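Local coordinates for protein extracellular ligand-binding receptor (Desulfitobacterium hafniense, PDB 4Q6B) that binds leucine and, as a substrate-binding protein of the leucine-binding family, probably delivers amino acids to an ABC transporter for uptake, at residues Pro124-Tyr136 / Leu158-Ile171. Sequence-based numbering, arbitrary orientation.
Sequences PSDQEIARQLAIY and LANAFEDYARAQGI. With CA (calcium ion), chain D.
Leu158 lays CD1 against the first turn of helix 126-136, 3.6 Å from Asp126 O, the same CD1 also meeting the methyl of Ala130. One turn on, Ala161 sets its CB 4.0 Å from Ala130 CB. Phe162, with CG anti to the backbone N (chi1 -177°), carries its ring along helix 126-136, where Leu133 CB meets the ring edge and Phe202 stacks on it. The methyl of Ala130 is a knob in the hole formed by Leu158, Ala161, Phe162 and Tyr165. The helices, brought close by the small Ala130 and Ala134, run in the same general direction, crossing at -35° with axes 8.5 Å apart, packed on the mixed sheet of one lobe of this periplasmic-binding-protein fold. Tyr165 returns the knob, entering among Gln127, Ala130, Arg131 and Ala134. Arg131 CB sits over the ring centre, a CH-pi contact of 3.8 Å to the centroid. The extended Gln127 brings NE2 to Tyr165 OH in a fairly straight hydrogen bond (3.1 Å, 161°). Gln169 bends at chi2, packing CG on Ala134 O; a water links its OE1 to Ile135 O. Gly170, first to leave helical angles, closes a Schellman motif with positive phi, where a CB would jam against the preceding carbonyl; its O binds calcium at 2.4 Å.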
loop_
_atom_site.group_PDB
_atom_site.type_symbol
_atom_site.label_atom_id
_atom_site.label_comp_id
_atom_site.label_asym_id
_atom_site.label_seq_id
_atom_site.Cartn_x
_atom_site.Cartn_y
_atom_site.Cartn_z
ATOM N N PRO A 124 5.461 1.607 -0.670
ATOM C CA PRO A 124 6.468 0.655 -0.155
ATOM C C PRO A 124 5.907 -0.750 -0.067
ATOM O O PRO A 124 4.710 -0.943 0.206
ATOM C CB PRO A 124 6.756 1.151 1.277
ATOM C CG PRO A 124 5.603 2.100 1.606
ATOM C CD PRO A 124 5.070 2.638 0.316
ATOM N N SER A 125 6.781 -1.743 -0.244
ATOM C CA SER A 125 6.369 -3.141 -0.122
ATOM C C SER A 125 6.352 -3.504 1.350
ATOM O O SER A 125 6.854 -2.742 2.202
ATOM C CB SER A 125 7.376 -4.068 -0.784
ATOM O OG SER A 125 8.543 -4.182 0.014
ATOM N N ASP A 126 5.790 -4.666 1.617
ATOM C CA ASP A 126 5.741 -5.233 2.987
ATOM C C ASP A 126 7.108 -5.323 3.624
ATOM O O ASP A 126 7.238 -5.175 4.832
ATOM C CB ASP A 126 5.147 -6.654 2.992
ATOM C CG ASP A 126 3.685 -6.682 2.632
ATOM O OD1 ASP A 126 2.981 -5.669 2.857
ATOM O OD2 ASP A 126 3.240 -7.747 2.103
ATOM N N GLN A 127 8.100 -5.649 2.818
ATOM C CA GLN A 127 9.476 -5.774 3.274
ATOM C C GLN A 127 10.035 -4.430 3.735
ATOM O O GLN A 127 10.704 -4.338 4.780
ATOM C CB GLN A 127 10.329 -6.436 2.194
ATOM C CG GLN A 127 11.802 -6.184 2.324
ATOM C CD GLN A 127 12.610 -7.035 1.378
ATOM O OE1 GLN A 127 12.048 -7.709 0.502
ATOM N NE2 GLN A 127 13.935 -7.029 1.550
ATOM N N GLU A 128 9.739 -3.360 3.004
ATOM C CA GLU A 128 10.218 -2.027 3.426
ATOM C C GLU A 128 9.497 -1.500 4.674
ATOM O O GLU A 128 10.108 -0.894 5.556
ATOM C CB GLU A 128 10.052 -1.046 2.260
ATOM C CG GLU A 128 10.562 0.333 2.584
ATOM C CD GLU A 128 12.043 0.339 3.033
ATOM O OE1 GLU A 128 12.814 -0.575 2.631
ATOM O OE2 GLU A 128 12.427 1.266 3.792
ATOM N N ILE A 129 8.198 -1.789 4.773
ATOM C CA ILE A 129 7.411 -1.445 5.944
ATOM C C ILE A 129 7.973 -2.179 7.166
ATOM O O ILE A 129 8.203 -1.562 8.214
ATOM C CB ILE A 129 5.939 -1.846 5.677
ATOM C CG1 ILE A 129 5.327 -0.816 4.721
ATOM C CG2 ILE A 129 5.127 -1.971 6.964
ATOM C CD1 ILE A 129 4.035 -1.354 3.996
ATOM N N ALA A 130 8.243 -3.477 7.005
ATOM C CA ALA A 130 8.823 -4.298 8.104
ATOM C C ALA A 130 10.167 -3.746 8.561
ATOM O O ALA A 130 10.420 -3.652 9.753
ATOM C CB ALA A 130 8.969 -5.788 7.675
ATOM N N ARG A 131 11.009 -3.358 7.608
ATOM C CA ARG A 131 12.343 -2.839 7.897
ATOM C C ARG A 131 12.266 -1.561 8.745
ATOM O O ARG A 131 12.995 -1.408 9.729
ATOM C CB ARG A 131 13.068 -2.572 6.578
ATOM C CG ARG A 131 14.518 -2.184 6.733
ATOM C CD ARG A 131 15.230 -2.281 5.374
ATOM N NE ARG A 131 14.973 -1.134 4.499
ATOM C CZ ARG A 131 15.925 -0.435 3.877
ATOM N NH1 ARG A 131 15.595 0.584 3.103
ATOM N NH2 ARG A 131 17.197 -0.755 4.033
ATOM N N GLN A 132 11.354 -0.652 8.394
ATOM C CA GLN A 132 11.265 0.613 9.117
ATOM C C GLN A 132 10.640 0.389 10.462
ATOM O O GLN A 132 11.005 1.079 11.419
ATOM C CB GLN A 132 10.410 1.625 8.337
ATOM C CG GLN A 132 10.964 1.938 7.001
ATOM C CD GLN A 132 12.076 2.937 7.086
ATOM O OE1 GLN A 132 12.314 3.532 8.140
ATOM N NE2 GLN A 132 12.772 3.132 5.976
ATOM N N LEU A 133 9.678 -0.551 10.538
ATOM C CA LEU A 133 9.064 -0.856 11.850
ATOM C C LEU A 133 10.080 -1.434 12.818
ATOM O O LEU A 133 10.077 -1.059 14.021
ATOM C CB LEU A 133 7.851 -1.808 11.755
ATOM C CG LEU A 133 6.577 -1.181 11.213
ATOM C CD1 LEU A 133 5.636 -2.312 10.799
ATOM C CD2 LEU A 133 5.933 -0.261 12.252
ATOM N N ALA A 134 10.979 -2.284 12.322
ATOM C CA ALA A 134 11.965 -2.884 13.230
ATOM C C ALA A 134 12.914 -1.829 13.777
ATOM O O ALA A 134 13.270 -1.834 14.974
ATOM C CB ALA A 134 12.754 -3.989 12.548
ATOM N N ILE A 135 13.318 -0.917 12.906
ATOM C CA ILE A 135 14.220 0.167 13.328
ATOM C C ILE A 135 13.590 1.018 14.415
ATOM O O ILE A 135 14.236 1.336 15.400
ATOM C CB ILE A 135 14.666 1.026 12.131
ATOM C CG1 ILE A 135 15.671 0.188 11.328
ATOM C CG2 ILE A 135 15.314 2.354 12.616
ATOM C CD1 ILE A 135 16.034 0.757 10.006
ATOM N N TYR A 136 12.342 1.387 14.223
ATOM C CA TYR A 136 11.639 2.249 15.166
ATOM C C TYR A 136 11.443 1.516 16.483
ATOM O O TYR A 136 11.675 2.076 17.567
ATOM C CB TYR A 136 10.281 2.662 14.587
ATOM C CG TYR A 136 9.493 3.500 15.573
ATOM C CD1 TYR A 136 9.829 4.823 15.812
ATOM C CD2 TYR A 136 8.421 2.945 16.283
ATOM C CE1 TYR A 136 9.101 5.584 16.718
ATOM C CE2 TYR A 136 7.702 3.697 17.181
ATOM C CZ TYR A 136 8.040 5.004 17.391
ATOM O OH TYR A 136 7.318 5.738 18.316
ATOM N N LEU A 158 5.358 -11.512 5.424
ATOM C CA LEU A 158 5.553 -10.322 6.259
ATOM C C LEU A 158 6.139 -10.688 7.626
ATOM O O LEU A 158 6.951 -9.926 8.177
ATOM C CB LEU A 158 4.236 -9.546 6.423
ATOM C CG LEU A 158 4.221 -8.350 7.379
ATOM C CD1 LEU A 158 5.227 -7.313 6.980
ATOM C CD2 LEU A 158 2.861 -7.746 7.372
ATOM N N ALA A 159 5.727 -11.846 8.162
ATOM C CA ALA A 159 6.252 -12.378 9.422
ATOM C C ALA A 159 7.750 -12.664 9.326
ATOM O O ALA A 159 8.501 -12.273 10.238
ATOM C CB ALA A 159 5.471 -13.678 9.883
ATOM N N ASN A 160 8.173 -13.358 8.252
ATOM C CA ASN A 160 9.590 -13.673 8.087
ATOM C C ASN A 160 10.438 -12.417 7.841
ATOM O O ASN A 160 11.542 -12.321 8.382
ATOM C CB ASN A 160 9.824 -14.677 6.964
ATOM C CG ASN A 160 9.283 -16.041 7.296
ATOM O OD1 ASN A 160 9.083 -16.376 8.462
ATOM N ND2 ASN A 160 9.039 -16.839 6.271
ATOM N N ALA A 161 9.937 -11.501 7.012
ATOM C CA ALA A 161 10.586 -10.174 6.864
ATOM C C ALA A 161 10.756 -9.435 8.198
ATOM O O ALA A 161 11.853 -8.945 8.541
ATOM C CB ALA A 161 9.830 -9.290 5.861
ATOM N N PHE A 162 9.680 -9.335 8.967
ATOM C CA PHE A 162 9.785 -8.658 10.248
ATOM C C PHE A 162 10.761 -9.370 11.204
ATOM O O PHE A 162 11.598 -8.717 11.860
ATOM C CB PHE A 162 8.428 -8.432 10.922
ATOM C CG PHE A 162 8.549 -7.667 12.210
ATOM C CD1 PHE A 162 8.723 -6.291 12.206
ATOM C CD2 PHE A 162 8.575 -8.336 13.435
ATOM C CE1 PHE A 162 8.879 -5.594 13.399
ATOM C CE2 PHE A 162 8.747 -7.662 14.649
ATOM C CZ PHE A 162 8.893 -6.275 14.627
ATOM N N GLU A 163 10.663 -10.691 11.286
ATOM C CA GLU A 163 11.569 -11.442 12.169
ATOM C C GLU A 163 13.046 -11.198 11.795
ATOM O O GLU A 163 13.901 -10.991 12.651
ATOM C CB GLU A 163 11.217 -12.952 12.123
ATOM C CG GLU A 163 12.236 -13.815 12.863
ATOM C CD GLU A 163 11.623 -15.050 13.535
ATOM O OE1 GLU A 163 10.517 -15.483 13.133
ATOM O OE2 GLU A 163 12.258 -15.577 14.482
ATOM N N ASP A 164 13.347 -11.211 10.496
ATOM C CA ASP A 164 14.721 -11.022 10.028
ATOM C C ASP A 164 15.221 -9.612 10.328
ATOM O O ASP A 164 16.319 -9.425 10.852
ATOM C CB ASP A 164 14.831 -11.320 8.539
ATOM C CG ASP A 164 14.594 -12.798 8.229
ATOM O OD1 ASP A 164 14.392 -13.139 7.049
ATOM O OD2 ASP A 164 14.576 -13.622 9.178
ATOM N N TYR A 165 14.406 -8.603 10.047
ATOM C CA TYR A 165 14.874 -7.251 10.382
ATOM C C TYR A 165 14.928 -7.008 11.891
ATOM O O TYR A 165 15.844 -6.327 12.391
ATOM C CB TYR A 165 14.017 -6.200 9.694
ATOM C CG TYR A 165 14.295 -6.119 8.238
ATOM C CD1 TYR A 165 15.556 -5.741 7.765
ATOM C CD2 TYR A 165 13.302 -6.392 7.307
ATOM C CE1 TYR A 165 15.801 -5.656 6.401
ATOM C CE2 TYR A 165 13.539 -6.309 5.950
ATOM C CZ TYR A 165 14.782 -5.946 5.499
ATOM O OH TYR A 165 15.041 -5.864 4.144
ATOM N N ALA A 166 13.958 -7.552 12.630
ATOM C CA ALA A 166 13.944 -7.382 14.091
ATOM C C ALA A 166 15.197 -8.027 14.677
ATOM O O ALA A 166 15.852 -7.436 15.517
ATOM C CB ALA A 166 12.673 -8.005 14.696
ATOM N N ARG A 167 15.614 -9.167 14.129
ATOM C CA ARG A 167 16.784 -9.862 14.671
ATOM C C ARG A 167 18.054 -9.026 14.512
ATOM O O ARG A 167 18.893 -8.966 15.416
ATOM C CB ARG A 167 16.927 -11.237 14.011
ATOM C CG ARG A 167 18.222 -11.975 14.389
ATOM C CD ARG A 167 18.396 -13.278 13.574
ATOM N NE ARG A 167 17.260 -14.171 13.765
ATOM C CZ ARG A 167 16.461 -14.601 12.787
ATOM N NH1 ARG A 167 16.675 -14.226 11.525
ATOM N NH2 ARG A 167 15.446 -15.416 13.075
ATOM N N ALA A 168 18.164 -8.336 13.374
ATOM C CA ALA A 168 19.301 -7.451 13.120
ATOM C C ALA A 168 19.317 -6.233 14.041
ATOM O O ALA A 168 20.364 -5.602 14.254
ATOM C CB ALA A 168 19.277 -7.006 11.646
ATOM N N GLN A 169 18.167 -5.900 14.607
ATOM C CA GLN A 169 18.064 -4.808 15.566
ATOM C C GLN A 169 18.269 -5.249 17.019
ATOM O O GLN A 169 18.179 -4.447 17.924
ATOM C CB GLN A 169 16.721 -4.106 15.444
ATOM C CG GLN A 169 16.482 -3.409 14.129
ATOM C CD GLN A 169 17.445 -2.272 13.906
ATOM O OE1 GLN A 169 17.585 -1.406 14.741
ATOM N NE2 GLN A 169 18.117 -2.284 12.773
ATOM N N GLY A 170 18.507 -6.534 17.223
ATOM C CA GLY A 170 18.642 -7.107 18.561
ATOM C C GLY A 170 17.326 -7.465 19.225
ATOM O O GLY A 170 17.266 -7.669 20.449
ATOM N N ILE A 171 16.264 -7.552 18.441
ATOM C CA ILE A 171 14.971 -8.023 18.963
ATOM C C ILE A 171 14.824 -9.506 18.747
ATOM O O ILE A 171 15.011 -10.012 17.621
ATOM C CB ILE A 171 13.819 -7.257 18.268
ATOM C CG1 ILE A 171 13.966 -5.752 18.521
ATOM C CG2 ILE A 171 12.440 -7.733 18.738
ATOM C CD1 ILE A 171 12.994 -4.934 17.663
HETATM CA CA CA D . 18.724 -8.188 22.270
HETATM O O HOH W 1 17.152 1.076 15.419
HETATM O O HOH W 2 19.495 -10.091 20.312
HETATM O O HOH W 3 16.580 -9.557 22.729
HETATM O O HOH W 4 18.260 -6.145 22.468
HETATM O O HOH W 5 19.751 -10.258 23.264
HETATM O O HOH W 6 18.619 -7.767 24.735
#